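Local coordinates for protein DNA ligase (Alteromonas mediterranea, PDB 6GDR) that probably seals nicks in duplex DNA as a compact Lig E-type ligase, joining strands through an adenylate intermediate, at residues Glu214-Lys219 against Val268-Tyr273. Numbering follows the deposited sequence.
With nucleotides of chain C.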
# COMPACT_ATOMS: atom_id res chain seq x y z
N GLU D 214 -5.86 14.64 1.40
CA GLU D 214 -6.31 16.02 1.35
C GLU D 214 -7.40 16.16 0.29
O GLU D 214 -7.71 15.22 -0.44
CB GLU D 214 -5.15 16.98 1.03
CG GLU D 214 -3.80 16.55 1.57
CD GLU D 214 -2.99 15.77 0.55
OE1 GLU D 214 -3.55 14.85 -0.08
OE2 GLU D 214 -1.79 16.07 0.38
N ASP D 215 -7.98 17.36 0.23
CA ASP D 215 -9.00 17.69 -0.74
C ASP D 215 -8.45 18.68 -1.76
O ASP D 215 -7.40 19.30 -1.56
CB ASP D 215 -10.24 18.27 -0.05
CG ASP D 215 -10.92 17.27 0.87
OD1 ASP D 215 -10.39 16.14 1.02
OD2 ASP D 215 -11.97 17.61 1.45
N ALA D 216 -9.18 18.83 -2.86
CA ALA D 216 -8.80 19.75 -3.92
C ALA D 216 -9.97 19.86 -4.89
O ALA D 216 -10.86 19.01 -4.92
CB ALA D 216 -7.54 19.28 -4.65
N GLU D 217 -9.95 20.93 -5.68
CA GLU D 217 -11.00 21.20 -6.65
C GLU D 217 -10.46 21.07 -8.07
O GLU D 217 -9.26 21.24 -8.31
CB GLU D 217 -11.59 22.60 -6.45
CG GLU D 217 -12.42 22.76 -5.19
CD GLU D 217 -13.14 24.09 -5.13
OE1 GLU D 217 -12.67 25.06 -5.75
OE2 GLU D 217 -14.20 24.16 -4.46
N ALA D 218 -11.35 20.75 -9.00
CA ALA D 218 -11.00 20.63 -10.40
C ALA D 218 -12.24 20.88 -11.24
O ALA D 218 -13.36 20.60 -10.81
CB ALA D 218 -10.40 19.26 -10.73
N LYS D 219 -12.03 21.40 -12.45
CA LYS D 219 -13.11 21.70 -13.38
C LYS D 219 -13.28 20.54 -14.34
O LYS D 219 -12.32 20.11 -14.98
CB LYS D 219 -12.82 22.99 -14.15
CG LYS D 219 -13.88 23.35 -15.19
CD LYS D 219 -13.61 24.70 -15.83
CE LYS D 219 -12.27 24.73 -16.55
NZ LYS D 219 -12.07 25.98 -17.33
N VAL D 268 -15.69 20.31 -9.16
CA VAL D 268 -15.93 19.22 -8.23
C VAL D 268 -14.76 19.14 -7.26
O VAL D 268 -13.63 19.53 -7.58
CB VAL D 268 -16.11 17.87 -8.95
CG1 VAL D 268 -17.29 17.93 -9.91
CG2 VAL D 268 -14.84 17.47 -9.69
N THR D 269 -15.04 18.64 -6.06
CA THR D 269 -14.03 18.42 -5.04
C THR D 269 -13.76 16.92 -4.92
O THR D 269 -14.69 16.11 -4.88
CB THR D 269 -14.47 18.98 -3.68
OG1 THR D 269 -14.83 20.36 -3.83
CG2 THR D 269 -13.34 18.86 -2.66
N PHE D 270 -12.48 16.57 -4.85
CA PHE D 270 -12.05 15.18 -4.79
C PHE D 270 -10.97 15.03 -3.73
O PHE D 270 -10.20 15.96 -3.47
CB PHE D 270 -11.51 14.70 -6.14
CG PHE D 270 -10.21 15.34 -6.54
CD1 PHE D 270 -9.01 14.71 -6.26
CD2 PHE D 270 -10.19 16.57 -7.17
CE1 PHE D 270 -7.81 15.29 -6.62
CE2 PHE D 270 -8.99 17.15 -7.54
CZ PHE D 270 -7.80 16.51 -7.26
N LYS D 271 -10.91 13.85 -3.12
CA LYS D 271 -9.83 13.50 -2.22
C LYS D 271 -8.80 12.67 -2.96
O LYS D 271 -9.09 12.02 -3.96
CB LYS D 271 -10.36 12.74 -0.99
CG LYS D 271 -10.49 11.23 -1.17
CD LYS D 271 -11.00 10.59 0.11
CE LYS D 271 -10.82 9.08 0.08
NZ LYS D 271 -11.16 8.46 1.39
N PHE D 272 -7.57 12.71 -2.45
CA PHE D 272 -6.48 11.99 -3.09
C PHE D 272 -5.39 11.73 -2.06
O PHE D 272 -5.30 12.42 -1.04
CB PHE D 272 -5.92 12.78 -4.29
CG PHE D 272 -5.29 14.09 -3.91
CD1 PHE D 272 -6.07 15.20 -3.63
CD2 PHE D 272 -3.91 14.21 -3.82
CE1 PHE D 272 -5.48 16.41 -3.28
CE2 PHE D 272 -3.32 15.41 -3.48
CZ PHE D 272 -4.11 16.51 -3.21
N TYR D 273 -4.56 10.73 -2.35
CA TYR D 273 -3.49 10.30 -1.46
C TYR D 273 -2.16 10.62 -2.14
O TYR D 273 -1.48 9.74 -2.68
CB TYR D 273 -3.62 8.80 -1.15
CG TYR D 273 -4.90 8.43 -0.45
CD1 TYR D 273 -4.93 8.18 0.92
CD2 TYR D 273 -6.10 8.33 -1.15
CE1 TYR D 273 -6.10 7.83 1.56
CE2 TYR D 273 -7.27 7.98 -0.52
CZ TYR D 273 -7.27 7.74 0.84
OH TYR D 273 -8.44 7.40 1.48
P DC C 3 -12.02 5.32 -0.50
OP1 DC C 3 -12.33 6.55 0.25
OP2 DC C 3 -11.71 4.07 0.22
O5' DC C 3 -13.23 5.00 -1.51
C5' DC C 3 -13.69 6.01 -2.40
C4' DC C 3 -14.67 5.43 -3.41
O4' DC C 3 -14.06 4.31 -4.09
C3' DC C 3 -15.95 4.88 -2.81
O3' DC C 3 -16.95 5.89 -2.72
C2' DC C 3 -16.35 3.77 -3.79
C1' DC C 3 -15.04 3.37 -4.47
N1 DC C 3 -14.56 2.00 -4.10
C2 DC C 3 -15.10 0.89 -4.74
O2 DC C 3 -15.97 1.06 -5.61
N3 DC C 3 -14.66 -0.34 -4.40
C4 DC C 3 -13.73 -0.48 -3.46
N4 DC C 3 -13.32 -1.72 -3.15
C5 DC C 3 -13.16 0.64 -2.79
C6 DC C 3 -13.61 1.86 -3.13
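Ala216 and Phe270 pair at the middle of an antiparallel match between strand 214-225 and strand 267-272, neighbours in the five-stranded sheet of the OB-like domain. Six backbone hydrogen bonds join them, two each at Glu214-Phe272, Ala216-Phe270 and Ala218-Val268; Glu214 N to Phe272 O and Ala216 N to Phe270 O are weak. Phe270 N to Ala216 O is short, at 2.9 Å, and nearly straight. At the non-hydrogen-bonded pairs the alpha carbons contribute CA-H...O contacts instead, such as Thr269 CA to Ala216 O at 3.2 Å.

Apolar contacts gather on the face carrying the two phenylalanines. The Ala216 methyl touches both rings, its CB 3.8 Å from Phe270 CZ and equally near Phe272 CE1. Each ring leans over strand 214-219 because its CG sits between backbone N and carbonyl carbon (chi1 69° and 64°). Glu214, bent at chi2, lays OE1 over a face of Phe272 near the rim, a contact and not a bond, the carboxylate turned 32° from the ring plane. An alanine in place of Phe272 would probably take away one of the two rings that touch the Ala216 methyl and leave the Glu214 side chain freer to turn.

On the other face, Asp215 CB lies 4.1 Å from Thr269 CG2. Lys271 runs extended beyond CG, away from strand 214-219, and NZ donates to Tyr273 OH and to phosphate oxygen OP1 of DC3 of chain C. The Phe213 ring makes a cation-pi contact with Lys271. The chemistry thus divides by direction: backbone bonds and aromatic packing join the strands, while a positive charge reaches outward to grip the DNA backbone.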